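Local coordinates for protein aldose 1-epimerase (Caenorhabditis elegans, PDB 1LUR) that probably catalyses the interconversion of the alpha and beta anomers of aldose sugars, at residues Lys36-Asp41 with Asn46-Leu51; Asn176-Gly179 with Glu185-Leu188; Leu256-Glu261 with Lys298-Glu303. All blocks are in the same frame, centred on the assembly; numbering follows the deposited sequence.

Interaction 1 (Lys36-Asp41 with Asn46-Leu51); sequences KLTFPD and NQDLVL
The carboxylate of Asp48 is gripped by backbone N-H groups on both faces of its plane. Leu37 N comes from above one face, 52° out of the plane, and meets Asp48 OD1 at 3.3 Å. Val50 N reaches Asp48 OD1 from the other face, on the anti side and much nearer the plane, at 3.2 Å. That second bond closes an Asx turn. At the carboxylate's other oxygen, the bent chain of Lys36 passes at about a right angle, with Lys36 CB 3.4 Å from Asp48 OD2. Lys36 NZ stays 4.7 Å from Asp48 OD2, and Lys289 makes a long, weak ion pair with Asp48 OD2. The amide of Asn46 lies alongside the Pro40 ring, with Asn46 ND2 3.6 Å from Pro40 CD. With alanine at position 48, Leu37 N and Val50 N would probably lose their shared acceptor and the turn would be freer to shift.

The backbones form an antiparallel beta hairpin. Phe39 and Gln47 are its hydrogen-bonded pair, joined by two bonds. Just past the second strand, Leu49 N bonds to Leu37 O at 2.7 Å, nearly straight at 170°. Leu37 CG lies opposite its own N (chi1 -166°), and the branch end Leu37 CD2 packs on Leu49 CD1 at 3.6 Å. Trp175 and Phe335 border these leucines. The nearby lysines would probably favour a charged Asp48, which holds the chain where the second strand has ended.

Interaction 2 (Asn176-Gly179 with Glu185-Leu188); sequences NLDG and EHFL
His186 CG lies opposite its own carbonyl carbon (chi1 -79°), and the imidazole reaches the 176-179 loop through its NE2 and CE1 end. Asp178 CG sits between its own N and carbonyl carbon (chi1 57°), which brings the carboxylate to the ring from the opposite direction. Leu177 N lies at the ring edge, near its plane, and gives a weak hydrogen bond to His186 NE2 at 3.3 Å. Leu177 CB stands 3.8 Å from His186 NE2. The Asp178 carboxylate is turned 50° from the ring and approaches obliquely. Its nearest contact is Asp178 OD2 with His186 CE1 at 3.2 Å. The stronger polar partner of Asp178 OD2 is Ser260, and Asp178 OD1 is bonded to Ser180.

The loop itself is shaped by an Asx motif. Asn176 OD1 accepts from Gly179 N at 2.6 Å and, weakly, from Asp178 N at 3.2 Å. The Gly179 N-H comes in close to the plane of the Asn176 amide. The amide is held at its other end too, since Asn176 ND2 bonds to Lys298 O and Ser180 O. This turn leads away from strand 170-175, and the chain then enters strand 187-192, in a different sheet. His186 stands just before that strand, its ring meeting that of Phe258.

Interaction 3 (Leu256-Glu261 with Lys298-Glu303); sequences LRFWSE and KALAIE
Phe258 and Leu300 meet by a CH-pi contact. Leu300 CD2 sits over one face of the Phe258 ring, 3.6 Å from its centroid and 19° off the ring normal. The methyl is displaced toward the rim, so its closest ring atom is Phe258 CE1, at 3.5 Å from Leu300 CD2. Leu300 CB follows it toward the far end of the ring and lies 3.8 Å from Phe258 CZ. Phe258 has CG opposite its own N (chi1 -173°), and this carries the ring toward strand 300-305. Leu300 has the same first torsion, which sends its branch end out to the ring.

No hydrogen bond joins the two segments. Their strand axes come no closer than 11.1 Å, and their directions are 158° apart. The strands lie in two different antiparallel sheets, 256-259 in one and 300-305 in the other. The contact is therefore face-to-face packing of two sheets, in keeping with the large beta-sandwich of the galactose mutarotase family.

The remaining contacts are aliphatic and looser. Leu256 CD1 touches Ile302 CG2 at 4.2 Å. Ile302 CD1 comes to Phe258 CD2 at 4.3 Å, obliquely to the ring. Ile302 thus lies against both inward residues of the facing strand. All four residues are buried. Leu188 and Met190 of the neighbouring strand 187-192 touch Leu256, while Ile302 is bordered by Trp175 and Ile276 on neighbouring strands of the opposing sheet.

Overall arrangement
The contacts follow one another along the chain, and all lie within the aldose 1-epimerase domain. Interaction 1 is a hairpin at the edge of a four-stranded sheet. Interaction 3 joins two larger antiparallel sheets. The centre of interaction 2 is about 12 Å from that of interaction 1 and about 6 Å from that of interaction 3; those of interactions 1 and 3 are about 13 Å apart. Leu49 O and Asn176 N, probably hydrogen-bonded, tie interaction 1 to interaction 2. Strands 187-192 and 256-259 are neighbours in one sheet, linking interactions 2 and 3. Leu51 also packs on Ala299, joining interactions 1 and 3. Together they form one continuous packed region where the hairpin, loop and sandwich meet.

Interaction 1 (Lys36-Asp41 with Asn46-Leu51)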
ATOM      1  N   LYS A  36       4.397   7.430  10.522  1.00 35.86           N
ATOM      2  CA  LYS A  36       5.686   6.940  10.999  1.00 36.68           C
ATOM      3  C   LYS A  36       5.535   5.551  11.587  1.00 36.41           C
ATOM      4  O   LYS A  36       4.433   5.129  11.936  1.00 34.85           O
ATOM      5  CB  LYS A  36       6.237   7.837  12.107  1.00 37.77           C
ATOM      6  CG  LYS A  36       6.197   9.329  11.860  1.00 39.84           C
ATOM      7  CD  LYS A  36       6.489  10.076  13.165  1.00 40.89           C
ATOM      8  CE  LYS A  36       7.762   9.555  13.833  1.00 40.57           C
ATOM      9  NZ  LYS A  36       8.032  10.218  15.140  1.00 40.55           N
ATOM     10  N   LEU A  37       6.665   4.863  11.714  1.00 38.12           N
ATOM     11  CA  LEU A  37       6.727   3.515  12.269  1.00 39.50           C
ATOM     12  C   LEU A  37       8.159   3.310  12.766  1.00 39.67           C
ATOM     13  O   LEU A  37       9.065   3.007  11.987  1.00 40.11           O
ATOM     14  CB  LEU A  37       6.373   2.466  11.214  1.00 39.98           C
ATOM     15  CG  LEU A  37       6.082   1.066  11.767  1.00 39.95           C
ATOM     16  CD1 LEU A  37       5.354   0.262  10.727  1.00 42.75           C
ATOM     17  CD2 LEU A  37       7.363   0.371  12.175  1.00 41.06           C
ATOM     18  N   THR A  38       8.355   3.485  14.070  1.00 39.76           N
ATOM     19  CA  THR A  38       9.672   3.329  14.674  1.00 39.28           C
ATOM     20  C   THR A  38       9.876   1.954  15.299  1.00 40.05           C
ATOM     21  O   THR A  38       8.963   1.391  15.902  1.00 38.86           O
ATOM     22  CB  THR A  38       9.896   4.405  15.751  1.00 39.07           C
ATOM     23  OG1 THR A  38       8.886   4.288  16.759  1.00 40.91           O
ATOM     24  CG2 THR A  38       9.812   5.789  15.136  1.00 39.83           C
ATOM     25  N   PHE A  39      11.089   1.426  15.156  1.00 40.76           N
ATOM     26  CA  PHE A  39      11.439   0.116  15.697  1.00 42.16           C
ATOM     27  C   PHE A  39      12.952   0.067  15.903  1.00 43.41           C
ATOM     28  O   PHE A  39      13.717   0.420  15.009  1.00 43.85           O
ATOM     29  CB  PHE A  39      11.017  -0.975  14.714  1.00 39.82           C
ATOM     30  CG  PHE A  39      11.040  -2.362  15.290  1.00 37.74           C
ATOM     31  CD1 PHE A  39      10.136  -2.729  16.281  1.00 38.70           C
ATOM     32  CD2 PHE A  39      11.939  -3.312  14.816  1.00 37.25           C
ATOM     33  CE1 PHE A  39      10.122  -4.027  16.790  1.00 37.43           C
ATOM     34  CE2 PHE A  39      11.934  -4.615  15.318  1.00 36.35           C
ATOM     35  CZ  PHE A  39      11.023  -4.972  16.306  1.00 35.84           C
ATOM     36  N   PRO A  40      13.405  -0.379  17.084  1.00 45.64           N
ATOM     37  CA  PRO A  40      14.846  -0.445  17.345  1.00 46.14           C
ATOM     38  C   PRO A  40      15.601  -1.413  16.435  1.00 47.36           C
ATOM     39  O   PRO A  40      15.122  -2.509  16.147  1.00 46.78           O
ATOM     40  CB  PRO A  40      14.908  -0.854  18.813  1.00 46.07           C
ATOM     41  CG  PRO A  40      13.686  -1.716  18.966  1.00 46.92           C
ATOM     42  CD  PRO A  40      12.635  -0.927  18.215  1.00 45.77           C
ATOM     43  N   ASP A  41      16.782  -1.001  15.983  1.00 49.20           N
ATOM     44  CA  ASP A  41      17.597  -1.842  15.110  1.00 51.15           C
ATOM     45  C   ASP A  41      18.400  -2.837  15.944  1.00 51.39           C
ATOM     46  O   ASP A  41      18.193  -2.957  17.152  1.00 51.14           O
ATOM     47  CB  ASP A  41      18.557  -0.989  14.272  1.00 52.11           C
ATOM     48  CG  ASP A  41      19.440  -0.096  15.122  1.00 53.48           C
ATOM     49  OD1 ASP A  41      19.838  -0.529  16.222  1.00 53.95           O
ATOM     50  OD2 ASP A  41      19.746   1.035  14.689  1.00 53.71           O
ATOM     51  N   ASN A  46      16.422   3.285  17.624  1.00 49.07           N
ATOM     52  CA  ASN A  46      15.131   3.487  16.972  1.00 49.53           C
ATOM     53  C   ASN A  46      15.285   3.973  15.539  1.00 49.85           C
ATOM     54  O   ASN A  46      16.017   4.928  15.260  1.00 49.80           O
ATOM     55  CB  ASN A  46      14.287   4.504  17.748  1.00 49.96           C
ATOM     56  CG  ASN A  46      13.455   3.864  18.848  1.00 49.64           C
ATOM     57  OD1 ASN A  46      12.884   4.559  19.687  1.00 49.84           O
ATOM     58  ND2 ASN A  46      13.374   2.539  18.839  1.00 48.56           N
ATOM     59  N   GLN A  47      14.586   3.308  14.628  1.00 49.53           N
ATOM     60  CA  GLN A  47      14.638   3.670  13.224  1.00 48.58           C
ATOM     61  C   GLN A  47      13.222   3.787  12.685  1.00 47.19           C
ATOM     62  O   GLN A  47      12.375   2.930  12.955  1.00 45.97           O
ATOM     63  CB  GLN A  47      15.393   2.611  12.424  1.00 50.41           C
ATOM     64  CG  GLN A  47      15.520   2.956  10.955  1.00 53.32           C
ATOM     65  CD  GLN A  47      16.312   4.228  10.737  1.00 54.90           C
ATOM     66  OE1 GLN A  47      17.513   4.275  11.010  1.00 56.47           O
ATOM     67  NE2 GLN A  47      15.645   5.272  10.252  1.00 55.04           N
ATOM     68  N   ASP A  48      12.964   4.862  11.949  1.00 45.25           N
ATOM     69  CA  ASP A  48      11.645   5.078  11.369  1.00 43.56           C
ATOM     70  C   ASP A  48      11.727   4.279  10.076  1.00 42.69           C
ATOM     71  O   ASP A  48      12.534   4.590   9.200  1.00 41.27           O
ATOM     72  CB  ASP A  48      11.422   6.559  11.065  1.00 44.58           C
ATOM     73  CG  ASP A  48       9.961   6.885  10.798  1.00 45.71           C
ATOM     74  OD1 ASP A  48       9.277   6.065  10.143  1.00 45.03           O
ATOM     75  OD2 ASP A  48       9.502   7.962  11.236  1.00 43.71           O
ATOM     76  N   LEU A  49      10.896   3.251   9.962  1.00 40.73           N
ATOM     77  CA  LEU A  49      10.886   2.401   8.783  1.00 39.49           C
ATOM     78  C   LEU A  49      10.126   2.900   7.553  1.00 38.56           C
ATOM     79  O   LEU A  49      10.246   2.311   6.482  1.00 37.65           O
ATOM     80  CB  LEU A  49      10.372   1.016   9.177  1.00 38.95           C
ATOM     81  CG  LEU A  49      11.058   0.398  10.401  1.00 39.43           C
ATOM     82  CD1 LEU A  49      10.411  -0.939  10.725  1.00 39.21           C
ATOM     83  CD2 LEU A  49      12.549   0.221  10.128  1.00 39.04           C
ATOM     84  N   VAL A  50       9.355   3.973   7.689  1.00 38.93           N
ATOM     85  CA  VAL A  50       8.607   4.492   6.543  1.00 38.73           C
ATOM     86  C   VAL A  50       8.913   5.958   6.248  1.00 39.82           C
ATOM     87  O   VAL A  50       9.179   6.752   7.157  1.00 39.62           O
ATOM     88  CB  VAL A  50       7.078   4.354   6.749  1.00 36.69           C
ATOM     89  CG1 VAL A  50       6.723   2.903   7.024  1.00 36.63           C
ATOM     90  CG2 VAL A  50       6.613   5.247   7.889  1.00 35.56           C
ATOM     91  N   LEU A  51       8.880   6.315   4.968  1.00 41.12           N
ATOM     92  CA  LEU A  51       9.150   7.691   4.566  1.00 42.55           C
ATOM     93  C   LEU A  51       7.983   8.542   5.032  1.00 44.17           C
ATOM     94  O   LEU A  51       6.983   8.015   5.521  1.00 44.09           O
ATOM     95  CB  LEU A  51       9.303   7.785   3.047  1.00 42.44           C
ATOM     96  CG  LEU A  51      10.409   6.904   2.462  1.00 42.90           C
ATOM     97  CD1 LEU A  51      10.492   7.108   0.957  1.00 42.78           C
ATOM     98  CD2 LEU A  51      11.741   7.242   3.123  1.00 41.98           C
TER

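Interaction 2 (Asn176-Gly179 with Glu185-Leu188)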
ATOM      1  N   ASN A 176      11.886   1.728   4.155  1.00 37.01           N
ATOM      2  CA  ASN A 176      13.338   1.875   4.161  1.00 39.50           C
ATOM      3  C   ASN A 176      13.673   1.536   5.610  1.00 39.97           C
ATOM      4  O   ASN A 176      13.352   2.295   6.524  1.00 39.50           O
ATOM      5  CB  ASN A 176      13.749   3.316   3.842  1.00 42.05           C
ATOM      6  CG  ASN A 176      15.253   3.506   3.860  1.00 45.72           C
ATOM      7  OD1 ASN A 176      15.908   3.261   4.875  1.00 47.07           O
ATOM      8  ND2 ASN A 176      15.810   3.939   2.735  1.00 47.27           N
ATOM      9  N   LEU A 177      14.311   0.390   5.813  1.00 42.19           N
ATOM     10  CA  LEU A 177      14.675  -0.072   7.147  1.00 43.29           C
ATOM     11  C   LEU A 177      15.973   0.404   7.804  1.00 44.98           C
ATOM     12  O   LEU A 177      16.172   0.154   8.992  1.00 45.34           O
ATOM     13  CB  LEU A 177      14.652  -1.603   7.151  1.00 41.90           C
ATOM     14  CG  LEU A 177      13.479  -2.241   6.394  1.00 42.02           C
ATOM     15  CD1 LEU A 177      13.572  -3.761   6.479  1.00 42.87           C
ATOM     16  CD2 LEU A 177      12.162  -1.753   6.977  1.00 41.29           C
ATOM     17  N   ASP A 178      16.853   1.084   7.073  1.00 46.42           N
ATOM     18  CA  ASP A 178      18.104   1.536   7.693  1.00 47.79           C
ATOM     19  C   ASP A 178      18.522   2.979   7.437  1.00 49.06           C
ATOM     20  O   ASP A 178      19.574   3.416   7.912  1.00 50.47           O
ATOM     21  CB  ASP A 178      19.254   0.610   7.287  1.00 46.38           C
ATOM     22  CG  ASP A 178      19.434   0.525   5.786  1.00 45.82           C
ATOM     23  OD1 ASP A 178      19.368   1.577   5.118  1.00 46.69           O
ATOM     24  OD2 ASP A 178      19.651  -0.591   5.272  1.00 44.57           O
ATOM     25  N   GLY A 179      17.718   3.717   6.685  1.00 49.45           N
ATOM     26  CA  GLY A 179      18.053   5.099   6.404  1.00 50.09           C
ATOM     27  C   GLY A 179      18.978   5.314   5.223  1.00 50.46           C
ATOM     28  O   GLY A 179      19.301   6.456   4.898  1.00 50.29           O
ATOM     29  N   GLU A 185      20.564  -2.274  -1.603  1.00 50.07           N
ATOM     30  CA  GLU A 185      21.208  -3.320  -0.811  1.00 51.07           C
ATOM     31  C   GLU A 185      20.245  -4.172   0.015  1.00 49.83           C
ATOM     32  O   GLU A 185      20.608  -5.260   0.467  1.00 49.76           O
ATOM     33  CB  GLU A 185      22.271  -2.698   0.096  1.00 53.61           C
ATOM     34  CG  GLU A 185      23.406  -2.026  -0.670  1.00 57.27           C
ATOM     35  CD  GLU A 185      24.223  -3.013  -1.489  1.00 58.95           C
ATOM     36  OE1 GLU A 185      24.906  -3.869  -0.884  1.00 60.34           O
ATOM     37  OE2 GLU A 185      24.179  -2.938  -2.736  1.00 60.05           O
ATOM     38  N   HIS A 186      19.023  -3.687   0.216  1.00 48.49           N
ATOM     39  CA  HIS A 186      18.045  -4.442   0.991  1.00 45.96           C
ATOM     40  C   HIS A 186      17.769  -5.782   0.323  1.00 45.65           C
ATOM     41  O   HIS A 186      17.829  -5.901  -0.902  1.00 45.11           O
ATOM     42  CB  HIS A 186      16.728  -3.674   1.102  1.00 45.49           C
ATOM     43  CG  HIS A 186      16.741  -2.583   2.121  1.00 44.76           C
ATOM     44  ND1 HIS A 186      17.605  -1.513   2.058  1.00 45.45           N
ATOM     45  CD2 HIS A 186      15.972  -2.383   3.218  1.00 44.65           C
ATOM     46  CE1 HIS A 186      17.367  -0.698   3.071  1.00 45.07           C
ATOM     47  NE2 HIS A 186      16.380  -1.203   3.789  1.00 45.64           N
ATOM     48  N   PHE A 187      17.472  -6.792   1.132  1.00 44.88           N
ATOM     49  CA  PHE A 187      17.183  -8.115   0.604  1.00 45.13           C
ATOM     50  C   PHE A 187      15.675  -8.284   0.579  1.00 46.12           C
ATOM     51  O   PHE A 187      14.970  -7.781   1.457  1.00 45.21           O
ATOM     52  CB  PHE A 187      17.789  -9.205   1.487  1.00 47.45           C
ATOM     53  CG  PHE A 187      19.259  -9.420   1.275  1.00 47.53           C
ATOM     54  CD1 PHE A 187      20.187  -8.466   1.679  1.00 48.14           C
ATOM     55  CD2 PHE A 187      19.718 -10.588   0.678  1.00 47.29           C
ATOM     56  CE1 PHE A 187      21.551  -8.675   1.496  1.00 46.91           C
ATOM     57  CE2 PHE A 187      21.079 -10.808   0.490  1.00 47.52           C
ATOM     58  CZ  PHE A 187      21.996  -9.848   0.902  1.00 47.06           C
ATOM     59  N   LEU A 188      15.180  -8.991  -0.428  1.00 45.89           N
ATOM     60  CA  LEU A 188      13.751  -9.218  -0.549  1.00 45.66           C
ATOM     61  C   LEU A 188      13.490 -10.645  -0.989  1.00 46.08           C
ATOM     62  O   LEU A 188      14.159 -11.163  -1.886  1.00 46.87           O
ATOM     63  CB  LEU A 188      13.143  -8.240  -1.560  1.00 45.90           C
ATOM     64  CG  LEU A 188      11.619  -8.235  -1.725  1.00 45.48           C
ATOM     65  CD1 LEU A 188      10.948  -7.853  -0.407  1.00 44.10           C
ATOM     66  CD2 LEU A 188      11.238  -7.243  -2.821  1.00 46.02           C
TER

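Interaction 3 (Leu256-Glu261 with Lys298-Glu303)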
ATOM      1  N   LEU A 256       6.094 -12.468   2.144  1.00 37.29           N
ATOM      2  CA  LEU A 256       7.156 -11.530   1.828  1.00 36.61           C
ATOM      3  C   LEU A 256       8.022 -11.214   3.039  1.00 37.49           C
ATOM      4  O   LEU A 256       7.518 -11.033   4.147  1.00 37.09           O
ATOM      5  CB  LEU A 256       6.555 -10.238   1.265  1.00 35.11           C
ATOM      6  CG  LEU A 256       7.483  -9.041   1.038  1.00 34.71           C
ATOM      7  CD1 LEU A 256       6.849  -8.092   0.032  1.00 35.82           C
ATOM      8  CD2 LEU A 256       7.742  -8.319   2.352  1.00 34.83           C
ATOM      9  N   ARG A 257       9.329 -11.150   2.805  1.00 38.61           N
ATOM     10  CA  ARG A 257      10.310 -10.852   3.845  1.00 40.66           C
ATOM     11  C   ARG A 257      11.225  -9.782   3.257  1.00 39.70           C
ATOM     12  O   ARG A 257      11.818  -9.978   2.196  1.00 41.20           O
ATOM     13  CB  ARG A 257      11.105 -12.114   4.195  1.00 42.74           C
ATOM     14  CG  ARG A 257      10.218 -13.319   4.506  1.00 47.80           C
ATOM     15  CD  ARG A 257      11.015 -14.618   4.565  1.00 51.73           C
ATOM     16  NE  ARG A 257      10.153 -15.802   4.579  1.00 56.06           N
ATOM     17  CZ  ARG A 257       9.370 -16.176   3.568  1.00 58.39           C
ATOM     18  NH1 ARG A 257       9.332 -15.460   2.450  1.00 59.30           N
ATOM     19  NH2 ARG A 257       8.620 -17.267   3.672  1.00 58.97           N
ATOM     20  N   PHE A 258      11.325  -8.653   3.947  1.00 39.31           N
ATOM     21  CA  PHE A 258      12.150  -7.527   3.517  1.00 39.72           C
ATOM     22  C   PHE A 258      13.074  -7.190   4.687  1.00 42.28           C
ATOM     23  O   PHE A 258      12.610  -6.976   5.807  1.00 41.57           O
ATOM     24  CB  PHE A 258      11.225  -6.347   3.189  1.00 38.85           C
ATOM     25  CG  PHE A 258      11.910  -5.163   2.563  1.00 37.66           C
ATOM     26  CD1 PHE A 258      12.758  -5.320   1.469  1.00 38.51           C
ATOM     27  CD2 PHE A 258      11.652  -3.877   3.028  1.00 36.55           C
ATOM     28  CE1 PHE A 258      13.336  -4.210   0.849  1.00 36.61           C
ATOM     29  CE2 PHE A 258      12.223  -2.762   2.417  1.00 36.34           C
ATOM     30  CZ  PHE A 258      13.068  -2.929   1.322  1.00 37.32           C
ATOM     31  N   TRP A 259      14.380  -7.145   4.443  1.00 44.28           N
ATOM     32  CA  TRP A 259      15.303  -6.835   5.527  1.00 46.18           C
ATOM     33  C   TRP A 259      16.592  -6.150   5.098  1.00 46.73           C
ATOM     34  O   TRP A 259      16.924  -6.092   3.911  1.00 45.63           O
ATOM     35  CB  TRP A 259      15.633  -8.120   6.298  1.00 47.04           C
ATOM     36  CG  TRP A 259      16.477  -9.102   5.530  1.00 48.69           C
ATOM     37  CD1 TRP A 259      17.844  -9.170   5.511  1.00 50.17           C
ATOM     38  CD2 TRP A 259      16.014 -10.143   4.662  1.00 49.08           C
ATOM     39  NE1 TRP A 259      18.258 -10.190   4.688  1.00 49.04           N
ATOM     40  CE2 TRP A 259      17.155 -10.804   4.154  1.00 49.61           C
ATOM     41  CE3 TRP A 259      14.744 -10.582   4.263  1.00 49.82           C
ATOM     42  CZ2 TRP A 259      17.064 -11.882   3.265  1.00 49.79           C
ATOM     43  CZ3 TRP A 259      14.656 -11.657   3.378  1.00 50.08           C
ATOM     44  CH2 TRP A 259      15.810 -12.293   2.891  1.00 50.30           C
ATOM     45  N   SER A 260      17.313  -5.638   6.090  1.00 47.44           N
ATOM     46  CA  SER A 260      18.579  -4.946   5.881  1.00 48.97           C
ATOM     47  C   SER A 260      19.651  -5.514   6.810  1.00 49.79           C
ATOM     48  O   SER A 260      19.530  -5.415   8.033  1.00 49.35           O
ATOM     49  CB  SER A 260      18.405  -3.453   6.166  1.00 48.84           C
ATOM     50  OG  SER A 260      19.655  -2.833   6.414  1.00 49.96           O
ATOM     51  N   GLU A 261      20.693  -6.114   6.237  1.00 49.93           N
ATOM     52  CA  GLU A 261      21.764  -6.682   7.053  1.00 50.27           C
ATOM     53  C   GLU A 261      22.413  -5.552   7.835  1.00 49.92           C
ATOM     54  O   GLU A 261      22.962  -5.764   8.918  1.00 50.25           O
ATOM     55  CB  GLU A 261      22.807  -7.384   6.176  1.00 50.67           C
ATOM     56  CG  GLU A 261      22.270  -8.606   5.443  1.00 52.80           C
ATOM     57  CD  GLU A 261      23.299  -9.247   4.529  1.00 53.98           C
ATOM     58  OE1 GLU A 261      23.995  -8.506   3.802  1.00 54.38           O
ATOM     59  OE2 GLU A 261      23.398 -10.494   4.522  1.00 54.65           O
ATOM     60  N   LYS A 298      14.809   5.414  -3.298  1.00 49.12           N
ATOM     61  CA  LYS A 298      14.999   5.668  -1.873  1.00 48.12           C
ATOM     62  C   LYS A 298      14.355   4.592  -1.000  1.00 47.79           C
ATOM     63  O   LYS A 298      14.977   4.075  -0.070  1.00 47.53           O
ATOM     64  CB  LYS A 298      14.416   7.033  -1.496  1.00 48.06           C
ATOM     65  CG  LYS A 298      14.238   7.256   0.005  1.00 49.17           C
ATOM     66  CD  LYS A 298      15.553   7.142   0.767  1.00 50.77           C
ATOM     67  CE  LYS A 298      15.355   7.397   2.259  1.00 50.97           C
ATOM     68  NZ  LYS A 298      16.638   7.295   3.022  1.00 52.84           N
ATOM     69  N   ALA A 299      13.102   4.259  -1.290  1.00 46.35           N
ATOM     70  CA  ALA A 299      12.410   3.245  -0.509  1.00 45.08           C
ATOM     71  C   ALA A 299      11.689   2.228  -1.375  1.00 43.56           C
ATOM     72  O   ALA A 299      11.773   2.250  -2.605  1.00 44.31           O
ATOM     73  CB  ALA A 299      11.421   3.906   0.448  1.00 45.19           C
ATOM     74  N   LEU A 300      10.987   1.320  -0.711  1.00 41.42           N
ATOM     75  CA  LEU A 300      10.241   0.285  -1.398  1.00 38.55           C
ATOM     76  C   LEU A 300       8.786   0.361  -0.965  1.00 37.84           C
ATOM     77  O   LEU A 300       8.461   0.077   0.190  1.00 34.84           O
ATOM     78  CB  LEU A 300      10.795  -1.098  -1.059  1.00 38.25           C
ATOM     79  CG  LEU A 300      10.047  -2.275  -1.694  1.00 37.98           C
ATOM     80  CD1 LEU A 300      10.260  -2.259  -3.198  1.00 39.59           C
ATOM     81  CD2 LEU A 300      10.541  -3.587  -1.108  1.00 40.36           C
ATOM     82  N   ALA A 301       7.918   0.769  -1.886  1.00 35.86           N
ATOM     83  CA  ALA A 301       6.499   0.866  -1.581  1.00 34.84           C
ATOM     84  C   ALA A 301       5.977  -0.558  -1.640  1.00 31.75           C
ATOM     85  O   ALA A 301       6.183  -1.262  -2.626  1.00 31.82           O
ATOM     86  CB  ALA A 301       5.787   1.738  -2.607  1.00 33.99           C
ATOM     87  N   ILE A 302       5.328  -0.990  -0.568  1.00 30.14           N
ATOM     88  CA  ILE A 302       4.779  -2.335  -0.498  1.00 29.38           C
ATOM     89  C   ILE A 302       3.273  -2.147  -0.375  1.00 28.62           C
ATOM     90  O   ILE A 302       2.780  -1.657   0.643  1.00 27.36           O
ATOM     91  CB  ILE A 302       5.351  -3.094   0.719  1.00 29.57           C
ATOM     92  CG1 ILE A 302       6.877  -3.180   0.592  1.00 33.47           C
ATOM     93  CG2 ILE A 302       4.753  -4.482   0.792  1.00 28.10           C
ATOM     94  CD1 ILE A 302       7.569  -3.949   1.717  1.00 31.12           C
ATOM     95  N   GLU A 303       2.554  -2.537  -1.422  1.00 27.63           N
ATOM     96  CA  GLU A 303       1.104  -2.396  -1.453  1.00 28.47           C
ATOM     97  C   GLU A 303       0.301  -3.670  -1.682  1.00 27.01           C
ATOM     98  O   GLU A 303       0.081  -4.075  -2.827  1.00 26.37           O
ATOM     99  CB  GLU A 303       0.740  -1.374  -2.537  1.00 29.95           C
ATOM    100  CG  GLU A 303       1.836  -0.340  -2.774  1.00 34.03           C
ATOM    101  CD  GLU A 303       1.595   0.559  -3.980  1.00 37.70           C
ATOM    102  OE1 GLU A 303       2.583   1.098  -4.517  1.00 39.24           O
ATOM    103  OE2 GLU A 303       0.431   0.740  -4.389  1.00 40.76           O
TER